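Local structure of YaeQ family protein (Pseudomonas syringae pv. tomato, 2OT9) at residues Y8-N13 and V42-Y47; V21-K26 and F49-Q54. The protein is of unknown function but belongs to the YaeQ family, grouped in the PDDEXK clan and so probably related to nuclease-like enzymes. One frame throughout, in Å; residues are numbered along the deposited sequence.

Contact 1 (Y8-N13 and V42-Y47); sequences YKFELN and VRLLAY
Leu44 is the first residue of the helical segment 42-47 to reach strand 8-13, laying its two methyls over one face of the Phe10 ring. CD2 of Leu44 stands 4.0 Å from the ring centroid and only 13° off the ring normal, a CH-pi contact. CD1 of Leu44 lies over the CD1-CE1 side of the same face, 4.1 Å from Phe10 CE1, so the branched end spans the ring. Across the ring, on the opposite face, sits CB of Leu12, which leaves Phe10 sandwiched between aliphatic groups. One helical turn on, Tyr47 takes the edge: its CD2 lies near the plane of the Phe10 ring, 3.9 Å from CE2 of Phe10. With CG of Tyr47 anti to the backbone N (chi1 -173°), the ring swings across to the strand, and its own edge receives CD2 of Leu12 at 4.0 Å from CD2 of Tyr47. No hydrogen bond spans the two segments. The segment axes approach to 11.0 Å at 37°, helix 37-49 packing on the mixed sheet as part of a buried, apolar helix-on-sheet core. Strands 21-31 and 147-155 flank strand 6-16, Trp150 meeting Phe10 edge-to-face, while Phe57 of strand 55-57 packs against Leu44 and Tyr47.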
loop_
_atom_site.group_PDB
_atom_site.type_symbol
_atom_site.label_atom_id
_atom_site.label_comp_id
_atom_site.label_asym_id
_atom_site.label_seq_id
_atom_site.Cartn_x
_atom_site.Cartn_y
_atom_site.Cartn_z
ATOM N N TYR A 8 -3.818 15.935 0.803
ATOM C CA TYR A 8 -5.061 15.287 0.423
ATOM C C TYR A 8 -5.790 14.793 1.670
ATOM O O TYR A 8 -5.161 14.430 2.659
ATOM C CB TYR A 8 -4.785 14.086 -0.481
ATOM C CG TYR A 8 -4.333 14.430 -1.878
ATOM C CD1 TYR A 8 -5.193 14.283 -2.963
ATOM C CD2 TYR A 8 -3.051 14.898 -2.117
ATOM C CE1 TYR A 8 -4.780 14.592 -4.262
ATOM C CE2 TYR A 8 -2.636 15.216 -3.405
ATOM C CZ TYR A 8 -3.503 15.046 -4.471
ATOM O OH TYR A 8 -3.085 15.344 -5.745
ATOM N N LYS A 9 -7.110 14.772 1.595
ATOM C CA LYS A 9 -7.947 14.188 2.633
ATOM C C LYS A 9 -8.568 12.908 2.084
ATOM O O LYS A 9 -9.192 12.927 1.017
ATOM C CB LYS A 9 -9.042 15.170 3.028
ATOM C CG LYS A 9 -8.517 16.529 3.539
ATOM C CD LYS A 9 -8.380 16.536 5.056
ATOM C CE LYS A 9 -7.563 17.723 5.546
ATOM N NZ LYS A 9 -7.713 17.867 7.030
ATOM N N PHE A 10 -8.392 11.808 2.817
ATOM C CA PHE A 10 -8.879 10.497 2.428
ATOM C C PHE A 10 -10.039 10.140 3.355
ATOM O O PHE A 10 -9.879 10.139 4.585
ATOM C CB PHE A 10 -7.740 9.493 2.572
ATOM C CG PHE A 10 -8.064 8.080 2.144
ATOM C CD1 PHE A 10 -8.813 7.810 1.002
ATOM C CD2 PHE A 10 -7.502 7.011 2.831
ATOM C CE1 PHE A 10 -9.032 6.489 0.597
ATOM C CE2 PHE A 10 -7.720 5.699 2.425
ATOM C CZ PHE A 10 -8.481 5.440 1.305
ATOM N N GLU A 11 -11.202 9.881 2.759
ATOM C CA GLU A 11 -12.386 9.411 3.488
ATOM C C GLU A 11 -12.697 7.980 3.045
ATOM O O GLU A 11 -13.081 7.739 1.890
ATOM C CB GLU A 11 -13.586 10.345 3.246
ATOM C CG GLU A 11 -13.250 11.832 3.502
ATOM C CD GLU A 11 -14.459 12.752 3.428
ATOM O OE1 GLU A 11 -15.568 12.254 3.150
ATOM O OE2 GLU A 11 -14.297 13.971 3.658
ATOM N N LEU A 12 -12.498 7.035 3.961
ATOM C CA LEU A 12 -12.637 5.615 3.638
ATOM C C LEU A 12 -13.795 4.956 4.400
ATOM O O LEU A 12 -13.784 4.939 5.635
ATOM C CB LEU A 12 -11.328 4.872 3.952
ATOM C CG LEU A 12 -11.300 3.333 3.874
ATOM C CD1 LEU A 12 -11.568 2.836 2.448
ATOM C CD2 LEU A 12 -9.945 2.811 4.366
ATOM N N ASN A 13 -14.786 4.437 3.669
ATOM C CA ASN A 13 -15.766 3.507 4.246
ATOM C C ASN A 13 -15.356 2.089 3.888
ATOM O O ASN A 13 -15.453 1.683 2.722
ATOM C CB ASN A 13 -17.194 3.779 3.748
ATOM C CG ASN A 13 -17.694 5.160 4.136
ATOM O OD1 ASN A 13 -17.392 5.660 5.214
ATOM N ND2 ASN A 13 -18.466 5.777 3.257
ATOM N N VAL A 42 -1.689 3.560 -4.737
ATOM C CA VAL A 42 -1.232 2.274 -4.206
ATOM C C VAL A 42 -1.106 2.333 -2.669
ATOM O O VAL A 42 -1.507 1.386 -1.979
ATOM C CB VAL A 42 0.085 1.799 -4.865
ATOM C CG1 VAL A 42 0.471 0.422 -4.330
ATOM C CG2 VAL A 42 -0.105 1.680 -6.403
ATOM N N ARG A 43 -0.576 3.431 -2.133
ATOM C CA ARG A 43 -0.542 3.610 -0.666
ATOM C C ARG A 43 -1.944 3.568 -0.034
ATOM O O ARG A 43 -2.123 3.000 1.049
ATOM C CB ARG A 43 0.150 4.923 -0.289
ATOM C CG ARG A 43 1.644 4.909 -0.560
ATOM C CD ARG A 43 2.389 5.795 0.442
ATOM N NE ARG A 43 2.050 7.209 0.299
ATOM C CZ ARG A 43 2.343 8.148 1.196
ATOM N NH1 ARG A 43 1.995 9.418 0.959
ATOM N NH2 ARG A 43 2.980 7.826 2.328
ATOM N N LEU A 44 -2.925 4.185 -0.697
ATOM C CA LEU A 44 -4.318 4.159 -0.199
ATOM C C LEU A 44 -4.925 2.752 -0.226
ATOM O O LEU A 44 -5.656 2.353 0.702
ATOM C CB LEU A 44 -5.223 5.113 -0.999
ATOM C CG LEU A 44 -4.811 6.580 -1.108
ATOM C CD1 LEU A 44 -5.877 7.372 -1.894
ATOM C CD2 LEU A 44 -4.564 7.195 0.239
ATOM N N LEU A 45 -4.640 1.997 -1.286
ATOM C CA LEU A 45 -5.093 0.600 -1.354
ATOM C C LEU A 45 -4.465 -0.206 -0.218
ATOM O O LEU A 45 -5.140 -1.000 0.418
ATOM C CB LEU A 45 -4.695 -0.032 -2.694
ATOM C CG LEU A 45 -5.513 0.383 -3.920
ATOM C CD1 LEU A 45 -4.844 -0.153 -5.199
ATOM C CD2 LEU A 45 -6.954 -0.105 -3.789
ATOM N N ALA A 46 -3.162 -0.011 0.022
ATOM C CA ALA A 46 -2.466 -0.720 1.117
ATOM C C ALA A 46 -3.093 -0.394 2.478
ATOM O O ALA A 46 -3.248 -1.263 3.333
ATOM C CB ALA A 46 -0.955 -0.344 1.133
ATOM N N TYR A 47 -3.405 0.878 2.683
ATOM C CA TYR A 47 -4.063 1.327 3.909
ATOM C C TYR A 47 -5.367 0.563 4.163
ATOM O O TYR A 47 -5.601 0.095 5.285
ATOM C CB TYR A 47 -4.329 2.847 3.866
ATOM C CG TYR A 47 -4.846 3.385 5.186
ATOM C CD1 TYR A 47 -3.980 3.611 6.254
ATOM C CD2 TYR A 47 -6.205 3.631 5.371
ATOM C CE1 TYR A 47 -4.447 4.071 7.470
ATOM C CE2 TYR A 47 -6.691 4.097 6.580
ATOM C CZ TYR A 47 -5.806 4.315 7.626
ATOM O OH TYR A 47 -6.274 4.771 8.828
#

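Contact 2 (V21-K26 and F49-Q54)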
loop_
_atom_site.group_PDB
_atom_site.type_symbol
_atom_site.label_atom_id
_atom_site.label_comp_id
_atom_site.label_asym_id
_atom_site.label_seq_id
_atom_site.Cartn_x
_atom_site.Cartn_y
_atom_site.Cartn_z
ATOM N N VAL A 21 -14.002 -6.471 9.347
ATOM C CA VAL A 21 -13.643 -5.111 9.706
ATOM C C VAL A 21 -14.569 -4.142 8.973
ATOM O O VAL A 21 -14.675 -4.187 7.743
ATOM C CB VAL A 21 -12.150 -4.804 9.357
ATOM C CG1 VAL A 21 -11.804 -3.365 9.704
ATOM C CG2 VAL A 21 -11.243 -5.761 10.094
ATOM N N TYR A 22 -15.239 -3.284 9.741
ATOM C CA TYR A 22 -16.215 -2.328 9.225
ATOM C C TYR A 22 -15.935 -0.984 9.892
ATOM O O TYR A 22 -16.189 -0.822 11.095
ATOM C CB TYR A 22 -17.650 -2.770 9.576
ATOM C CG TYR A 22 -18.008 -4.162 9.109
ATOM C CD1 TYR A 22 -18.771 -4.347 7.967
ATOM C CD2 TYR A 22 -17.579 -5.291 9.807
ATOM C CE1 TYR A 22 -19.121 -5.622 7.528
ATOM C CE2 TYR A 22 -17.903 -6.585 9.369
ATOM C CZ TYR A 22 -18.677 -6.736 8.229
ATOM O OH TYR A 22 -19.028 -7.997 7.781
ATOM N N GLU A 23 -15.380 -0.044 9.129
ATOM C CA GLU A 23 -14.937 1.251 9.676
ATOM C C GLU A 23 -15.203 2.369 8.678
ATOM O O GLU A 23 -15.156 2.145 7.472
ATOM C CB GLU A 23 -13.431 1.243 9.951
ATOM C CG GLU A 23 -12.893 0.112 10.810
ATOM C CD GLU A 23 -13.093 0.325 12.308
ATOM O OE1 GLU A 23 -13.877 1.222 12.711
ATOM O OE2 GLU A 23 -12.459 -0.423 13.085
ATOM N N SER A 24 -15.505 3.559 9.199
ATOM C CA SER A 24 -15.382 4.811 8.454
ATOM C C SER A 24 -14.217 5.564 9.067
ATOM O O SER A 24 -14.198 5.834 10.273
ATOM C CB SER A 24 -16.644 5.669 8.552
ATOM O OG SER A 24 -17.682 5.127 7.768
ATOM N N VAL A 25 -13.240 5.882 8.228
ATOM C CA VAL A 25 -11.982 6.466 8.659
ATOM C C VAL A 25 -11.660 7.694 7.788
ATOM O O VAL A 25 -12.026 7.755 6.614
ATOM C CB VAL A 25 -10.817 5.427 8.526
ATOM C CG1 VAL A 25 -9.488 6.031 8.951
ATOM C CG2 VAL A 25 -11.100 4.213 9.375
ATOM N N LYS A 26 -10.989 8.665 8.394
ATOM C CA LYS A 26 -10.448 9.816 7.693
ATOM C C LYS A 26 -8.949 9.867 7.948
ATOM O O LYS A 26 -8.493 9.624 9.067
ATOM C CB LYS A 26 -11.106 11.101 8.177
ATOM C CG LYS A 26 -12.569 11.209 7.789
ATOM C CD LYS A 26 -13.064 12.620 7.922
ATOM C CE LYS A 26 -14.557 12.700 7.683
ATOM N NZ LYS A 26 -15.045 14.083 7.939
ATOM N N PHE A 49 -6.289 -2.289 2.709
ATOM C CA PHE A 49 -6.043 -3.726 2.651
ATOM C C PHE A 49 -5.425 -4.276 3.942
ATOM O O PHE A 49 -5.653 -5.433 4.302
ATOM C CB PHE A 49 -5.150 -4.038 1.451
ATOM C CG PHE A 49 -5.101 -5.490 1.087
ATOM C CD1 PHE A 49 -6.261 -6.170 0.701
ATOM C CD2 PHE A 49 -3.890 -6.171 1.098
ATOM C CE1 PHE A 49 -6.217 -7.538 0.339
ATOM C CE2 PHE A 49 -3.833 -7.539 0.736
ATOM C CZ PHE A 49 -4.993 -8.211 0.363
ATOM N N TRP A 50 -4.659 -3.444 4.636
ATOM C CA TRP A 50 -4.078 -3.842 5.914
ATOM C C TRP A 50 -4.493 -2.958 7.072
ATOM O O TRP A 50 -3.759 -2.843 8.053
ATOM C CB TRP A 50 -2.552 -3.904 5.804
ATOM C CG TRP A 50 -2.069 -5.091 5.031
ATOM C CD1 TRP A 50 -2.121 -6.405 5.420
ATOM C CD2 TRP A 50 -1.430 -5.071 3.755
ATOM N NE1 TRP A 50 -1.579 -7.197 4.451
ATOM C CE2 TRP A 50 -1.123 -6.406 3.426
ATOM C CE3 TRP A 50 -1.086 -4.047 2.853
ATOM C CZ2 TRP A 50 -0.471 -6.758 2.223
ATOM C CZ3 TRP A 50 -0.437 -4.388 1.658
ATOM C CH2 TRP A 50 -0.134 -5.733 1.355
ATOM N N TYR A 51 -5.681 -2.357 6.958
ATOM C CA TYR A 51 -6.202 -1.437 7.962
ATOM C C TYR A 51 -6.071 -1.926 9.415
ATOM O O TYR A 51 -6.393 -3.076 9.723
ATOM C CB TYR A 51 -7.673 -1.063 7.695
ATOM C CG TYR A 51 -8.137 -0.098 8.752
ATOM C CD1 TYR A 51 -7.756 1.253 8.709
ATOM C CD2 TYR A 51 -8.869 -0.546 9.858
ATOM C CE1 TYR A 51 -8.143 2.134 9.731
ATOM C CE2 TYR A 51 -9.245 0.323 10.872
ATOM C CZ TYR A 51 -8.876 1.654 10.802
ATOM O OH TYR A 51 -9.263 2.496 11.827
ATOM N N ASN A 52 -5.626 -1.009 10.287
ATOM C CA ASN A 52 -5.529 -1.202 11.732
ATOM C C ASN A 52 -5.606 0.226 12.290
ATOM O O ASN A 52 -5.174 1.175 11.618
ATOM C CB ASN A 52 -4.163 -1.855 12.036
ATOM C CG ASN A 52 -3.995 -2.243 13.466
ATOM O OD1 ASN A 52 -3.603 -1.422 14.302
ATOM N ND2 ASN A 52 -4.265 -3.512 13.773
ATOM N N GLU A 53 -6.161 0.410 13.485
ATOM C CA GLU A 53 -6.143 1.751 14.102
ATOM C C GLU A 53 -4.712 2.283 14.278
ATOM O O GLU A 53 -4.501 3.494 14.328
ATOM C CB GLU A 53 -6.897 1.785 15.441
ATOM C CG GLU A 53 -6.537 0.665 16.399
ATOM C CD GLU A 53 -7.074 0.879 17.820
ATOM O OE1 GLU A 53 -7.619 1.969 18.115
ATOM O OE2 GLU A 53 -6.941 -0.057 18.641
ATOM N N GLN A 54 -3.743 1.375 14.359
ATOM C CA GLN A 54 -2.339 1.742 14.581
ATOM C C GLN A 54 -1.529 1.897 13.303
ATOM O O GLN A 54 -0.335 2.229 13.366
ATOM C CB GLN A 54 -1.644 0.736 15.495
ATOM C CG GLN A 54 -1.855 0.995 16.982
ATOM C CD GLN A 54 -3.209 0.557 17.474
ATOM O OE1 GLN A 54 -3.893 1.304 18.184
ATOM N NE2 GLN A 54 -3.609 -0.666 17.117
#
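Tyr51 does all the reaching from segment 49-54, and three alternate residues of strand 21-26, Val21, Glu23 and Val25, receive it. Packing is closest at the phenol end. CG2 of Val25 lies 3.5 Å from OH of Tyr51 and 3.6 Å from CE1 of Tyr51. Tyr51 extends this far because its CG is anti to the backbone N (chi1 -179°), carrying the ring from the loop to the strand. Glu23 crosses the ring at about a right angle, its CG 3.7 Å from CE2 of Tyr51; its chain bends at chi2, and the carboxylate plane lies 59° from the ring plane. Val21 is the looser partner, with CG1 4.1 Å from CD2 of Tyr51. Beyond the ring the loop draws away toward solvent: Glu53 is exposed, and Asn52 turns from the strand, where its OD1 accepts a hydrogen bond from the backbone N of Gln54, 2.8 Å away, closing an Asx turn. Without a hydrogen bond across the segments, the contact is van der Waals packing of aliphatic groups against the Tyr51 phenol; the methylene of Glu23 meets the ring and its carboxylate lies alongside, on a residue that is partly exposed.

Contacts 1 and 2 are neighbouring parts of the same side of the sheet, their centres 10 Å apart: contact 1 is buried, and contact 2 lies nearer the surface, just past the end of helix 37-49. The neighbouring strands 6-16 and 21-31 tie them together, with Leu12 N probably hydrogen-bonded to Val25 O at 2.8 Å and Asn13 OD1 probably hydrogen-bonded to Ser24 OG at 2.6 Å. Val25 serves both, since its CG1 also packs 3.5 Å from Tyr47 OH. None of the touching residues belongs to the meso-tartaric acid pocket, which includes Arg39 near the start of the same helix; a sodium ion lies about 5 Å from the side chain of Leu44.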